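Local coordinates for protein alginate lyase AlgAT5 (Defluviitalea, PDB 5ZQI) that probably cleaves the polysaccharide alginate by beta-elimination, as a lyase of polysaccharide lyase family 7 with a beta-sandwich fold, at residues A[114-119]-A[240-245]; A[70-75]-A[105-110]. All blocks are in the same frame, centred on the assembly; numbering follows the deposited sequence.

Interaction 1: A[114-119]-A[240-245]. With SO4 (sulfate ion), chain B.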
ATOM      1  N   GLU A 114      12.605   9.087   5.692  1.00 16.08           N
ATOM      2  CA  GLU A 114      12.971  10.487   5.537  1.00 18.13           C
ATOM      3  C   GLU A 114      11.891  11.222   4.760  1.00 20.50           C
ATOM      4  O   GLU A 114      11.495  10.799   3.669  1.00 25.46           O
ATOM      5  CB  GLU A 114      14.313  10.594   4.817  1.00 26.60           C
ATOM      6  CG  GLU A 114      14.680  12.001   4.370  1.00 37.52           C
ATOM      7  CD  GLU A 114      14.888  12.946   5.529  1.00 42.83           C
ATOM      8  OE1 GLU A 114      15.133  12.451   6.650  1.00 42.91           O
ATOM      9  OE2 GLU A 114      14.797  14.174   5.322  1.00 45.54           O
ATOM     10  N   GLY A 115      11.391  12.307   5.339  1.00 22.61           N
ATOM     11  CA  GLY A 115      10.345  13.085   4.711  1.00 28.89           C
ATOM     12  C   GLY A 115       8.932  12.681   5.065  1.00 28.29           C
ATOM     13  O   GLY A 115       7.986  13.317   4.572  1.00 29.72           O
ATOM     14  N   SER A 116       8.751  11.648   5.880  1.00 18.59           N
ATOM     15  CA  SER A 116       7.438  11.298   6.394  1.00 16.82           C
ATOM     16  C   SER A 116       7.444  11.287   7.914  1.00 15.40           C
ATOM     17  O   SER A 116       8.467  11.028   8.550  1.00 19.90           O
ATOM     18  CB  SER A 116       6.961   9.923   5.921  1.00 16.15           C
ATOM     19  OG  SER A 116       5.661   9.625   6.444  1.00 16.33           O
ATOM     20  N   SER A 117       6.274  11.549   8.491  1.00 14.87           N
ATOM     21  CA  SER A 117       6.085  11.435   9.927  0.56 14.64           C
ATOM     22  C   SER A 117       5.294  10.192  10.305  1.00 12.94           C
ATOM     23  O   SER A 117       4.996   9.996  11.484  1.00 13.44           O
ATOM     24  CB  SER A 117       5.362  12.670  10.477  0.56 17.96           C
ATOM     25  OG  SER A 117       6.147  13.838  10.335  0.56 21.08           O
ATOM     26  N   TYR A 118       4.955   9.345   9.345  1.00 11.83           N
ATOM     27  CA  TYR A 118       4.134   8.170   9.597  1.00 10.52           C
ATOM     28  C   TYR A 118       4.893   6.890   9.272  1.00  9.44           C
ATOM     29  O   TYR A 118       5.639   6.841   8.277  1.00 10.40           O
ATOM     30  CB  TYR A 118       2.856   8.241   8.752  1.00 10.38           C
ATOM     31  CG  TYR A 118       1.898   9.353   9.122  1.00 12.02           C
ATOM     32  CD1 TYR A 118       1.605   9.648  10.444  1.00 13.54           C
ATOM     33  CD2 TYR A 118       1.258  10.091   8.136  1.00 13.98           C
ATOM     34  CE1 TYR A 118       0.698  10.647  10.765  1.00 14.62           C
ATOM     35  CE2 TYR A 118       0.362  11.075   8.455  1.00 16.27           C
ATOM     36  CZ  TYR A 118       0.090  11.348   9.758  1.00 14.01           C
ATOM     37  OH  TYR A 118      -0.819  12.338  10.075  1.00 20.30           O
ATOM     38  N   PRO A 119       4.707   5.868  10.104  1.00  8.70           N
ATOM     39  CA  PRO A 119       5.390   4.580   9.887  1.00  8.72           C
ATOM     40  C   PRO A 119       4.683   3.698   8.880  1.00  8.53           C
ATOM     41  O   PRO A 119       3.477   3.803   8.650  1.00  7.97           O
ATOM     42  CB  PRO A 119       5.339   3.950  11.277  1.00  8.01           C
ATOM     43  CG  PRO A 119       4.020   4.476  11.863  1.00  9.50           C
ATOM     44  CD  PRO A 119       3.864   5.863  11.321  1.00  8.90           C
ATOM     45  N   GLY A 240       0.643  -2.243   0.835  1.00  8.16           N
ATOM     46  CA  GLY A 240       0.978  -2.715   2.157  1.00  6.51           C
ATOM     47  C   GLY A 240       0.228  -1.911   3.188  1.00  7.77           C
ATOM     48  O   GLY A 240      -0.967  -1.618   3.006  1.00  8.27           O
ATOM     49  N   MET A 241       0.929  -1.522   4.254  1.00  7.16           N
ATOM     50  CA  MET A 241       0.326  -0.756   5.345  1.00  6.46           C
ATOM     51  C   MET A 241       1.117   0.505   5.638  1.00  7.60           C
ATOM     52  O   MET A 241       2.295   0.435   5.999  1.00 10.20           O
ATOM     53  CB  MET A 241       0.227  -1.638   6.612  1.00  6.85           C
ATOM     54  CG  MET A 241      -0.230  -0.918   7.885  1.00  7.34           C
ATOM     55  SD  MET A 241      -1.752   0.053   7.689  1.00  8.36           S
ATOM     56  CE  MET A 241      -2.897  -1.225   7.149  1.00  9.14           C
ATOM     57  N   TYR A 242       0.461   1.653   5.499  1.00  7.08           N
ATOM     58  CA  TYR A 242       1.032   2.983   5.771  1.00  7.11           C
ATOM     59  C   TYR A 242       0.134   3.622   6.817  1.00  7.62           C
ATOM     60  O   TYR A 242      -0.963   4.106   6.503  1.00  8.85           O
ATOM     61  CB  TYR A 242       1.122   3.783   4.481  1.00  6.84           C
ATOM     62  CG  TYR A 242       1.805   5.123   4.539  1.00  7.75           C
ATOM     63  CD1 TYR A 242       2.697   5.451   5.559  1.00  7.84           C
ATOM     64  CD2 TYR A 242       1.567   6.059   3.552  1.00  9.64           C
ATOM     65  CE1 TYR A 242       3.345   6.681   5.580  1.00  9.49           C
ATOM     66  CE2 TYR A 242       2.192   7.270   3.577  1.00  9.41           C
ATOM     67  CZ  TYR A 242       3.077   7.568   4.577  1.00  8.27           C
ATOM     68  OH  TYR A 242       3.707   8.819   4.597  1.00 13.85           O
ATOM     69  N   THR A 243       0.557   3.535   8.077  1.00  7.62           N
ATOM     70  CA  THR A 243      -0.284   3.944   9.204  1.00  8.65           C
ATOM     71  C   THR A 243      -0.247   5.452   9.387  1.00  7.74           C
ATOM     72  O   THR A 243       0.807   6.009   9.695  1.00  9.45           O
ATOM     73  CB  THR A 243       0.178   3.238  10.469  1.00  7.37           C
ATOM     74  OG1 THR A 243       0.093   1.814  10.236  1.00  8.87           O
ATOM     75  CG2 THR A 243      -0.712   3.592  11.651  1.00 11.83           C
ATOM     76  N   GLN A 244      -1.396   6.125   9.250  1.00  8.75           N
ATOM     77  CA  GLN A 244      -1.414   7.595   9.305  1.00  8.11           C
ATOM     78  C   GLN A 244      -1.633   8.090  10.732  1.00  9.82           C
ATOM     79  O   GLN A 244      -2.503   8.908  11.008  1.00 11.57           O
ATOM     80  CB  GLN A 244      -2.468   8.178   8.374  1.00  9.73           C
ATOM     81  CG  GLN A 244      -2.450   7.615   6.982  1.00  9.77           C
ATOM     82  CD  GLN A 244      -1.252   8.043   6.205  1.00 10.63           C
ATOM     83  OE1 GLN A 244      -1.151   9.209   5.833  1.00 13.52           O
ATOM     84  NE2 GLN A 244      -0.347   7.114   5.934  1.00 11.50           N
ATOM     85  N   SER A 245      -0.829   7.592  11.655  1.00  8.59           N
ATOM     86  CA  SER A 245      -0.825   8.113  13.012  1.00  9.65           C
ATOM     87  C   SER A 245       0.551   7.918  13.617  1.00 12.45           C
ATOM     88  O   SER A 245       1.402   7.223  13.065  1.00 11.94           O
ATOM     89  CB  SER A 245      -1.914   7.458  13.860  1.00  9.17           C
ATOM     90  OG  SER A 245      -2.007   8.204  15.058  1.00 12.48           O
TER
HETATM   91  S   SO4 B 301      -3.015  13.666   7.669  1.00 31.57           S
HETATM   92  O1  SO4 B 301      -3.978  14.466   8.426  1.00 42.31           O
HETATM   93  O2  SO4 B 301      -3.094  13.996   6.246  1.00 38.68           O
HETATM   94  O3  SO4 B 301      -1.666  13.919   8.166  1.00 28.25           O
HETATM   95  O4  SO4 B 301      -3.323  12.244   7.810  1.00 24.16           O
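Hydrogen bonds join the 114-119 loop to 240-245 at two places. T243 N donates to P119 O over 3.0 Å, which extends the antiparallel pairing of strands 120-127 and 241-243. Farther out, S116 OG and Y242 OH lie 2.8 Å apart, with S116 OG in the plane of the Y242 ring at its edge. S116 OG also accepts from Y118 N (3.0 Å, N-H...O 169°), an ST turn that fixes the hydroxyl opposite Y242 OH.

Q244 CA sits over the centre of the Y118 ring, 3.7 Å from its centroid and 7° off the normal, a CH-pi contact. Y118 CG stands beside the backbone N (chi1 -67°), which brings the ring under Q244 CA; Y118 CB packs on Y242 CE1 at 3.6 Å. Q244 NE2 lies above the Y242 ring and donates to Y242 O from outside the carbonyl plane.

The far end of the Y118 ring meets an anion: OH donates to sulfate O3 over 2.6 Å. A leucine in place of Y118 would probably leave the sulfate without this donor and Q244 CA without the aromatic face beneath it.

Y242 and Q244 fall in YFKAGMYTQ, matching a PL7 motif; as in relatives, Y242, flanked by R120 and Q165, probably belongs to the active-site cleft. The sulfate probably comes from the crystallisation liquor, but its grip by Y118, K158 and R177 is compatible with a site for polyanionic alginate.

Interaction 2: A[70-75]-A[105-110]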
ATOM      1  N   THR A  70       9.810  -1.601   2.720  1.00  5.79           N
ATOM      2  CA  THR A  70      10.217  -0.713   3.806  1.00  6.69           C
ATOM      3  C   THR A  70       9.550  -1.153   5.107  1.00  7.69           C
ATOM      4  O   THR A  70       8.341  -1.416   5.130  1.00  7.99           O
ATOM      5  CB  THR A  70       9.871   0.737   3.514  1.00  9.26           C
ATOM      6  OG1 THR A  70      10.487   1.117   2.269  1.00 11.28           O
ATOM      7  CG2 THR A  70      10.349   1.652   4.668  1.00  8.33           C
ATOM      8  N   LEU A  71      10.346  -1.249   6.184  1.00  7.37           N
ATOM      9  CA  LEU A  71       9.900  -1.695   7.494  1.00  7.31           C
ATOM     10  C   LEU A  71       9.568  -0.543   8.425  1.00  7.03           C
ATOM     11  O   LEU A  71       9.958   0.609   8.203  1.00  7.63           O
ATOM     12  CB  LEU A  71      11.002  -2.531   8.145  1.00  7.26           C
ATOM     13  CG  LEU A  71      11.328  -3.883   7.511  1.00 10.15           C
ATOM     14  CD1 LEU A  71      12.620  -4.465   8.103  1.00 12.22           C
ATOM     15  CD2 LEU A  71      10.204  -4.865   7.637  1.00 15.91           C
ATOM     16  N   PRO A  72       8.807  -0.849   9.516  1.00  7.56           N
ATOM     17  CA  PRO A  72       8.547   0.180  10.537  1.00  8.09           C
ATOM     18  C   PRO A  72       9.542   0.199  11.696  1.00 10.24           C
ATOM     19  O   PRO A  72       9.306   0.812  12.749  1.00 10.64           O
ATOM     20  CB  PRO A  72       7.149  -0.193  11.045  1.00  8.74           C
ATOM     21  CG  PRO A  72       7.172  -1.719  10.938  1.00  8.85           C
ATOM     22  CD  PRO A  72       7.920  -2.029   9.655  1.00  8.72           C
ATOM     23  N   ILE A  73      10.672  -0.482  11.496  1.00  9.37           N
ATOM     24  CA  ILE A  73      11.723  -0.615  12.505  1.00  9.64           C
ATOM     25  C   ILE A  73      13.068  -0.424  11.819  1.00  9.91           C
ATOM     26  O   ILE A  73      13.140  -0.254  10.604  1.00 10.18           O
ATOM     27  CB  ILE A  73      11.689  -1.974  13.246  1.00 10.90           C
ATOM     28  CG1 ILE A  73      11.804  -3.090  12.222  1.00 10.39           C
ATOM     29  CG2 ILE A  73      10.419  -2.080  14.087  1.00 13.95           C
ATOM     30  CD1 ILE A  73      12.078  -4.473  12.860  1.00 14.19           C
ATOM     31  N   ASN A  74      14.147  -0.457  12.624  1.00 11.77           N
ATOM     32  CA  ASN A  74      15.515  -0.434  12.099  1.00 11.92           C
ATOM     33  C   ASN A  74      15.759   0.774  11.200  1.00 13.16           C
ATOM     34  O   ASN A  74      16.406   0.670  10.153  1.00 13.19           O
ATOM     35  CB  ASN A  74      15.831  -1.735  11.366  1.00 12.63           C
ATOM     36  CG  ASN A  74      15.672  -2.965  12.256  1.00 13.18           C
ATOM     37  OD1 ASN A  74      15.750  -2.890  13.484  1.00 18.54           O
ATOM     38  ND2 ASN A  74      15.415  -4.095  11.632  1.00 14.78           N
ATOM     39  N   ASP A  75      15.305   1.944  11.642  1.00 12.72           N
ATOM     40  CA  ASP A  75      15.464   3.181  10.878  1.00 13.50           C
ATOM     41  C   ASP A  75      14.784   3.080   9.515  1.00 15.56           C
ATOM     42  O   ASP A  75      15.283   3.576   8.512  1.00 14.27           O
ATOM     43  CB  ASP A  75      16.944   3.544  10.756  1.00 15.29           C
ATOM     44  CG  ASP A  75      17.586   3.777  12.115  1.00 25.52           C
ATOM     45  OD1 ASP A  75      16.947   4.455  12.962  1.00 24.07           O
ATOM     46  OD2 ASP A  75      18.712   3.275  12.353  1.00 30.19           O
ATOM     47  N   LYS A 105       1.996  -4.982   9.154  1.00  6.07           N
ATOM     48  CA  LYS A 105       1.698  -4.234  10.376  1.00  7.43           C
ATOM     49  C   LYS A 105       2.671  -3.078  10.509  1.00  6.84           C
ATOM     50  O   LYS A 105       3.870  -3.276  10.371  1.00  7.51           O
ATOM     51  CB  LYS A 105       1.782  -5.145  11.618  1.00  7.01           C
ATOM     52  CG  LYS A 105       1.696  -4.387  12.937  1.00  7.65           C
ATOM     53  CD  LYS A 105       1.685  -5.331  14.123  1.00 12.90           C
ATOM     54  CE  LYS A 105       1.790  -4.552  15.432  1.00 15.01           C
ATOM     55  NZ  LYS A 105       1.744  -5.394  16.649  1.00 20.86           N
ATOM     56  N   ALA A 106       2.168  -1.884  10.835  1.00  7.19           N
ATOM     57  CA  ALA A 106       3.021  -0.760  11.214  1.00  8.33           C
ATOM     58  C   ALA A 106       2.417  -0.075  12.427  1.00  7.94           C
ATOM     59  O   ALA A 106       1.285   0.414  12.373  1.00  8.59           O
ATOM     60  CB  ALA A 106       3.210   0.221  10.047  1.00  8.66           C
ATOM     61  N   HIS A 107       3.182  -0.065  13.510  1.00  7.89           N
ATOM     62  CA  HIS A 107       2.745   0.524  14.770  1.00  7.97           C
ATOM     63  C   HIS A 107       3.074   2.008  14.846  1.00  9.52           C
ATOM     64  O   HIS A 107       4.014   2.486  14.221  1.00  9.72           O
ATOM     65  CB  HIS A 107       3.382  -0.214  15.951  1.00  9.99           C
ATOM     66  CG  HIS A 107       4.881  -0.205  15.941  1.00  9.28           C
ATOM     67  ND1 HIS A 107       5.626  -0.575  14.838  1.00  8.57           N
ATOM     68  CD2 HIS A 107       5.769   0.151  16.897  1.00 12.14           C
ATOM     69  CE1 HIS A 107       6.912  -0.449  15.125  1.00  8.61           C
ATOM     70  NE2 HIS A 107       7.024  -0.024  16.371  1.00 11.03           N
ATOM     71  N   CYS A 108       2.291   2.726  15.658  1.00 10.64           N
ATOM     72  CA  CYS A 108       2.381   4.188  15.703  1.00  9.95           C
ATOM     73  C   CYS A 108       3.706   4.670  16.252  1.00 12.05           C
ATOM     74  O   CYS A 108       4.110   5.809  15.975  1.00 13.42           O
ATOM     75  CB  CYS A 108       1.204   4.749  16.511  1.00 10.99           C
ATOM     76  SG  CYS A 108      -0.414   4.473  15.728  1.00 14.49           S
ATOM     77  N   GLY A 109       4.393   3.847  17.024  1.00 10.69           N
ATOM     78  CA  GLY A 109       5.710   4.171  17.518  1.00 12.40           C
ATOM     79  C   GLY A 109       6.838   3.797  16.593  1.00 12.82           C
ATOM     80  O   GLY A 109       8.005   3.983  16.949  1.00 14.83           O
ATOM     81  N   GLY A 110       6.530   3.331  15.391  1.00 11.43           N
ATOM     82  CA  GLY A 110       7.571   2.857  14.502  1.00 11.42           C
ATOM     83  C   GLY A 110       8.460   3.959  13.949  1.00 10.96           C
ATOM     84  O   GLY A 110       8.130   5.143  13.949  1.00 13.07           O
TER
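P72 lays its pyrrolidine ring against the strand end at 105-107: CB meets the methyl of A106 (CB to CB, 4.1 Å), while CG reaches K105 O at 3.7 Å. That carbonyl oxygen is buried here and has no polar partner in the model, so the proline covers it with carbon alone. The other end of K105 turns away, to a salt bridge with E91.

The imidazole of H107 closes the next part of the contact. Its CG stands between the backbone N and the carbonyl carbon (chi1 59°), a torsion that swings the ring toward the 70-75 loop and brings CE1 within 3.6 Å of P72 O, obliquely to the ring plane. I73 CG2 comes to the same CE1 from the ring's edge, at 4.0 Å, and the two side chains cross at about a right angle. Y92, which also touches P72 and I73, meets the histidine ring at a shallow angle.

In the beta-sandwich, strand 102-107 belongs to the seven-stranded sheet and strand 67-70 to the other, so this contact joins the loop leaving one sheet to a strand end of the opposite one. H107 to G110 form a type I turn, closed by G110 N to H107 O at 2.9 Å, and G110 N also lies above the histidine ring, offset toward its rim. The turn brings G110 CA to 3.2 Å from P72 O; a beta carbon there would stand only 2.8 Å from that oxygen, a clash that glycine avoids.

Interactions 1 and 2 lie about 8 Å apart, centre to centre, and meet directly: T243 OG1 and A106 O are 2.8 Å apart, a probable hydrogen bond, and P119 CG packs on H107 O at 3.1 Å. They also share a chain connection, since 105-110 leads into the loop that carries 114-119. Interaction 1 is the more buried, with five of eight touching residues buried and 343 Å² covered against 188 Å². It is polar and aromatic, and Y118 itself takes part in holding the anion. Interaction 2, farther from the chain's centre and only partly buried, has no hydrogen bond across its segments and relies on proline, methyl and imidazole contacts.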